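Beta-lactamase-like protein (Koribacter versatilis, PDB 6B9V) is a metallo-beta-lactamase-fold diphosphatase of the PhnP family that probably cleaves reactive FAD photoproducts. Local coordinates at residues L190-H203 / L222-L236. Residues are numbered along the deposited sequence; the frame is centred on the assembly and turned at random.
Sequences LRGLDILFLDALRH and LKAKHTYFTHISHDL. With ZN (zinc ion), chain F; MN (manganese (II) ion), chain C.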
# COMPACT_ATOMS: atom_id res chain seq x y z
N LEU A 190 -31.04 -3.07 10.39
CA LEU A 190 -29.89 -2.79 11.26
C LEU A 190 -30.26 -2.64 12.73
O LEU A 190 -29.50 -2.08 13.50
CB LEU A 190 -29.18 -1.53 10.77
CG LEU A 190 -28.47 -1.66 9.42
CD1 LEU A 190 -27.94 -0.29 8.99
CD2 LEU A 190 -27.33 -2.67 9.51
N ARG A 191 -31.43 -3.15 13.12
CA ARG A 191 -31.86 -3.00 14.50
C ARG A 191 -31.44 -4.18 15.37
O ARG A 191 -31.25 -5.29 14.87
CB ARG A 191 -33.38 -2.82 14.57
CG ARG A 191 -33.87 -1.60 13.83
CD ARG A 191 -35.30 -1.24 14.22
NE ARG A 191 -35.82 -0.14 13.41
CZ ARG A 191 -35.56 1.14 13.64
NH1 ARG A 191 -34.77 1.50 14.65
NH2 ARG A 191 -36.08 2.07 12.85
N GLY A 192 -31.30 -3.92 16.66
CA GLY A 192 -31.00 -4.97 17.62
C GLY A 192 -29.60 -5.54 17.49
O GLY A 192 -29.39 -6.71 17.79
N LEU A 193 -28.64 -4.72 17.06
CA LEU A 193 -27.23 -5.13 16.99
C LEU A 193 -26.51 -5.01 18.34
O LEU A 193 -26.85 -4.15 19.15
CB LEU A 193 -26.49 -4.29 15.95
CG LEU A 193 -26.97 -4.44 14.51
CD1 LEU A 193 -26.44 -3.31 13.65
CD2 LEU A 193 -26.54 -5.82 13.97
N ASP A 194 -25.51 -5.86 18.57
CA ASP A 194 -24.57 -5.69 19.67
C ASP A 194 -23.48 -4.69 19.27
O ASP A 194 -23.03 -3.88 20.08
CB ASP A 194 -23.90 -7.02 20.05
CG ASP A 194 -24.82 -7.94 20.81
OD1 ASP A 194 -25.75 -7.44 21.48
OD2 ASP A 194 -24.60 -9.17 20.75
N ILE A 195 -23.07 -4.78 18.01
CA ILE A 195 -21.97 -3.99 17.46
C ILE A 195 -22.37 -3.39 16.11
O ILE A 195 -22.81 -4.11 15.21
CB ILE A 195 -20.70 -4.85 17.26
CG1 ILE A 195 -20.17 -5.36 18.59
CG2 ILE A 195 -19.61 -4.04 16.56
CD1 ILE A 195 -18.99 -6.26 18.44
N LEU A 196 -22.18 -2.08 15.98
CA LEU A 196 -22.44 -1.41 14.70
C LEU A 196 -21.29 -0.47 14.32
O LEU A 196 -20.86 0.36 15.13
CB LEU A 196 -23.74 -0.62 14.78
CG LEU A 196 -24.08 0.29 13.59
CD1 LEU A 196 -24.28 -0.53 12.32
CD2 LEU A 196 -25.32 1.12 13.91
N PHE A 197 -20.78 -0.60 13.10
CA PHE A 197 -19.81 0.37 12.58
C PHE A 197 -20.50 1.31 11.60
O PHE A 197 -21.23 0.85 10.73
CB PHE A 197 -18.62 -0.31 11.91
CG PHE A 197 -17.56 -0.78 12.88
CD1 PHE A 197 -17.81 -1.85 13.73
CD2 PHE A 197 -16.32 -0.16 12.94
CE1 PHE A 197 -16.84 -2.28 14.64
CE2 PHE A 197 -15.34 -0.57 13.85
CZ PHE A 197 -15.61 -1.63 14.70
N LEU A 198 -20.28 2.61 11.75
CA LEU A 198 -20.75 3.62 10.81
C LEU A 198 -19.60 4.52 10.36
O LEU A 198 -18.70 4.80 11.13
CB LEU A 198 -21.84 4.51 11.43
CG LEU A 198 -23.11 3.83 11.93
CD1 LEU A 198 -24.02 4.87 12.61
CD2 LEU A 198 -23.84 3.14 10.78
N ASP A 199 -19.70 4.98 9.13
CA ASP A 199 -18.86 6.06 8.58
C ASP A 199 -19.00 7.34 9.42
O ASP A 199 -20.12 7.76 9.72
CB ASP A 199 -19.32 6.30 7.13
CG ASP A 199 -18.52 7.37 6.40
OD1 ASP A 199 -18.68 8.56 6.71
OD2 ASP A 199 -17.76 7.00 5.48
N ALA A 200 -17.88 7.95 9.83
CA ALA A 200 -17.92 9.34 10.31
C ALA A 200 -16.61 10.02 9.93
O ALA A 200 -15.57 9.82 10.57
CB ALA A 200 -18.18 9.42 11.83
N LEU A 201 -16.67 10.81 8.85
CA LEU A 201 -15.47 11.35 8.24
C LEU A 201 -14.91 12.55 8.97
O LEU A 201 -13.71 12.64 9.19
CB LEU A 201 -15.76 11.73 6.78
CG LEU A 201 -14.63 12.41 6.01
CD1 LEU A 201 -13.52 11.37 5.70
CD2 LEU A 201 -15.15 13.06 4.72
N ARG A 202 -15.79 13.49 9.32
CA ARG A 202 -15.37 14.80 9.79
C ARG A 202 -16.59 15.54 10.32
O ARG A 202 -17.69 14.99 10.33
CB ARG A 202 -14.71 15.58 8.66
CG ARG A 202 -15.71 16.01 7.57
CD ARG A 202 -15.00 16.56 6.33
NE ARG A 202 -15.94 17.19 5.39
CZ ARG A 202 -15.57 17.77 4.25
NH1 ARG A 202 -14.29 17.81 3.90
NH2 ARG A 202 -16.48 18.33 3.45
N HIS A 203 -16.41 16.78 10.76
CA HIS A 203 -17.52 17.56 11.30
C HIS A 203 -18.44 18.14 10.21
O HIS A 203 -19.66 18.16 10.37
CB HIS A 203 -16.99 18.69 12.19
CG HIS A 203 -16.41 18.22 13.49
ND1 HIS A 203 -17.19 17.87 14.57
CD2 HIS A 203 -15.13 18.08 13.90
CE1 HIS A 203 -16.42 17.52 15.58
NE2 HIS A 203 -15.16 17.64 15.20
N LEU A 222 -30.73 3.68 15.58
CA LEU A 222 -30.56 2.23 15.46
C LEU A 222 -30.30 1.53 16.80
O LEU A 222 -30.53 0.32 16.93
CB LEU A 222 -29.45 1.91 14.47
CG LEU A 222 -29.72 2.32 13.02
CD1 LEU A 222 -28.49 2.04 12.16
CD2 LEU A 222 -30.94 1.57 12.47
N LYS A 223 -29.81 2.27 17.79
CA LYS A 223 -29.68 1.77 19.16
C LYS A 223 -28.91 0.46 19.31
O LYS A 223 -29.34 -0.43 20.04
CB LYS A 223 -31.07 1.61 19.78
CG LYS A 223 -31.86 2.89 19.84
CD LYS A 223 -33.25 2.67 20.44
CE LYS A 223 -33.82 3.99 20.95
NZ LYS A 223 -33.75 5.04 19.89
N ALA A 224 -27.79 0.32 18.60
CA ALA A 224 -26.90 -0.81 18.82
C ALA A 224 -26.36 -0.71 20.23
O ALA A 224 -26.31 0.39 20.79
CB ALA A 224 -25.75 -0.84 17.81
N LYS A 225 -25.96 -1.85 20.82
CA LYS A 225 -25.39 -1.83 22.17
C LYS A 225 -24.15 -0.94 22.19
O LYS A 225 -24.00 -0.08 23.07
CB LYS A 225 -25.02 -3.25 22.63
CG LYS A 225 -26.12 -4.02 23.30
CD LYS A 225 -25.55 -5.26 23.97
CE LYS A 225 -24.32 -4.90 24.81
NZ LYS A 225 -23.67 -6.09 25.42
N HIS A 226 -23.26 -1.15 21.23
CA HIS A 226 -22.08 -0.31 21.05
C HIS A 226 -21.94 0.09 19.59
O HIS A 226 -21.98 -0.77 18.69
CB HIS A 226 -20.81 -1.02 21.52
CG HIS A 226 -20.79 -1.28 22.99
ND1 HIS A 226 -21.13 -2.50 23.54
CD2 HIS A 226 -20.52 -0.46 24.04
CE1 HIS A 226 -21.06 -2.43 24.85
NE2 HIS A 226 -20.69 -1.20 25.19
N THR A 227 -21.77 1.38 19.35
CA THR A 227 -21.60 1.88 17.99
C THR A 227 -20.17 2.45 17.87
O THR A 227 -19.71 3.18 18.75
CB THR A 227 -22.64 2.97 17.63
OG1 THR A 227 -23.98 2.46 17.80
CG2 THR A 227 -22.46 3.44 16.20
N TYR A 228 -19.49 2.10 16.78
CA TYR A 228 -18.15 2.59 16.52
C TYR A 228 -18.12 3.34 15.20
O TYR A 228 -18.73 2.89 14.23
CB TYR A 228 -17.15 1.43 16.48
CG TYR A 228 -17.05 0.74 17.80
CD1 TYR A 228 -17.88 -0.33 18.11
CD2 TYR A 228 -16.17 1.19 18.77
CE1 TYR A 228 -17.81 -0.95 19.33
CE2 TYR A 228 -16.10 0.56 20.00
CZ TYR A 228 -16.91 -0.51 20.26
OH TYR A 228 -16.86 -1.13 21.48
N PHE A 229 -17.40 4.45 15.15
CA PHE A 229 -17.27 5.18 13.90
C PHE A 229 -15.94 4.86 13.23
O PHE A 229 -14.92 4.64 13.89
CB PHE A 229 -17.37 6.69 14.13
CG PHE A 229 -18.73 7.16 14.61
CD1 PHE A 229 -19.88 6.42 14.37
CD2 PHE A 229 -18.85 8.36 15.29
CE1 PHE A 229 -21.14 6.87 14.81
CE2 PHE A 229 -20.10 8.82 15.74
CZ PHE A 229 -21.24 8.08 15.49
N THR A 230 -15.95 4.86 11.90
CA THR A 230 -14.72 4.54 11.16
C THR A 230 -14.63 5.44 9.93
O THR A 230 -15.49 6.32 9.73
CB THR A 230 -14.68 3.04 10.79
OG1 THR A 230 -13.41 2.70 10.23
CG2 THR A 230 -15.80 2.70 9.79
N HIS A 231 -13.60 5.25 9.11
CA HIS A 231 -13.30 6.09 7.94
C HIS A 231 -12.98 7.53 8.38
O HIS A 231 -13.28 8.50 7.68
CB HIS A 231 -14.44 6.08 6.92
CG HIS A 231 -13.98 6.22 5.50
ND1 HIS A 231 -13.45 7.39 5.01
CD2 HIS A 231 -13.96 5.33 4.48
CE1 HIS A 231 -13.13 7.22 3.73
NE2 HIS A 231 -13.41 5.97 3.40
N ILE A 232 -12.30 7.64 9.51
CA ILE A 232 -12.08 8.90 10.21
C ILE A 232 -10.92 9.71 9.62
O ILE A 232 -9.86 9.15 9.37
CB ILE A 232 -11.80 8.63 11.69
CG1 ILE A 232 -13.01 7.95 12.36
CG2 ILE A 232 -11.41 9.93 12.42
CD1 ILE A 232 -12.65 7.17 13.60
N SER A 233 -11.14 11.01 9.44
CA SER A 233 -10.11 11.92 8.89
C SER A 233 -9.38 12.69 9.98
O SER A 233 -9.73 12.60 11.16
CB SER A 233 -10.76 12.91 7.91
OG SER A 233 -11.41 13.95 8.63
N HIS A 234 -8.36 13.47 9.61
CA HIS A 234 -7.62 14.25 10.60
C HIS A 234 -8.45 15.38 11.22
O HIS A 234 -8.00 16.09 12.13
CB HIS A 234 -6.30 14.80 10.00
CG HIS A 234 -6.45 15.73 8.84
ND1 HIS A 234 -5.48 16.62 8.43
CD2 HIS A 234 -7.52 15.96 8.03
CE1 HIS A 234 -5.93 17.32 7.40
NE2 HIS A 234 -7.16 16.94 7.14
N ASP A 235 -9.68 15.53 10.77
CA ASP A 235 -10.59 16.51 11.35
C ASP A 235 -11.03 16.13 12.76
O ASP A 235 -11.50 16.98 13.51
CB ASP A 235 -11.83 16.69 10.47
CG ASP A 235 -12.55 18.00 10.71
OD1 ASP A 235 -11.88 19.05 10.65
OD2 ASP A 235 -13.78 17.98 10.98
N LEU A 236 -10.90 14.85 13.12
CA LEU A 236 -11.43 14.34 14.39
C LEU A 236 -10.34 13.79 15.31
O LEU A 236 -9.85 12.67 15.09
CB LEU A 236 -12.47 13.25 14.12
CG LEU A 236 -13.66 13.60 13.21
CD1 LEU A 236 -14.53 12.39 12.91
CD2 LEU A 236 -14.49 14.67 13.86
ZN ZN F . -3.66 16.99 9.29
MN MN C . -13.37 4.93 1.50
O HOH W 1 -28.83 -1.97 16.20
O HOH W 2 -31.95 -1.65 18.21
O HOH W 3 -29.07 -3.66 20.47
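Leu222, ending helix 212-222, lays CD1 against Leu196 CD2 at 3.7 Å, and a water accepting from Leu193 N donates to Leu222 O and Leu190 O. Ala224 CB then rests on Leu196 CB. Strand 226-230 runs parallel to strand 195-199, closing a beta-alpha-beta unit; Tyr228 N donates a hydrogen bond to Leu196 O, and Tyr228 O accepts one from Leu198 N. Tyr228 also sets its CB over the centre of the Phe197 ring, 3.8 Å from the centroid; the two rings, planes 27° apart, are slid so far that they barely overlap. On the other face of the sheet, Phe229 receives Ala200 CB at its CG, 3.6 Å away. Beyond the strand, His231 binds manganese through NE2 at 2.2 Å, in a site shared with Asp82, His83 and Asp178. Ser233 grips Leu201 O through OG at 2.7 Å and N at 3.1 Å; with OG between its backbone N and carbonyl carbon (chi1 78°), OG also accepts from Asp235 N in an ST turn. His234 ND1 binds zinc with Cys23, Cys25 and Cys28. Asp235 OD2 takes His203 N at 2.9 Å, and Leu236 CD2 sits over one face of the His203 imidazole. Strand pairing thus leads directly into His231, while the Ser233 and Asp235 bonds flank His234 and fix its turn.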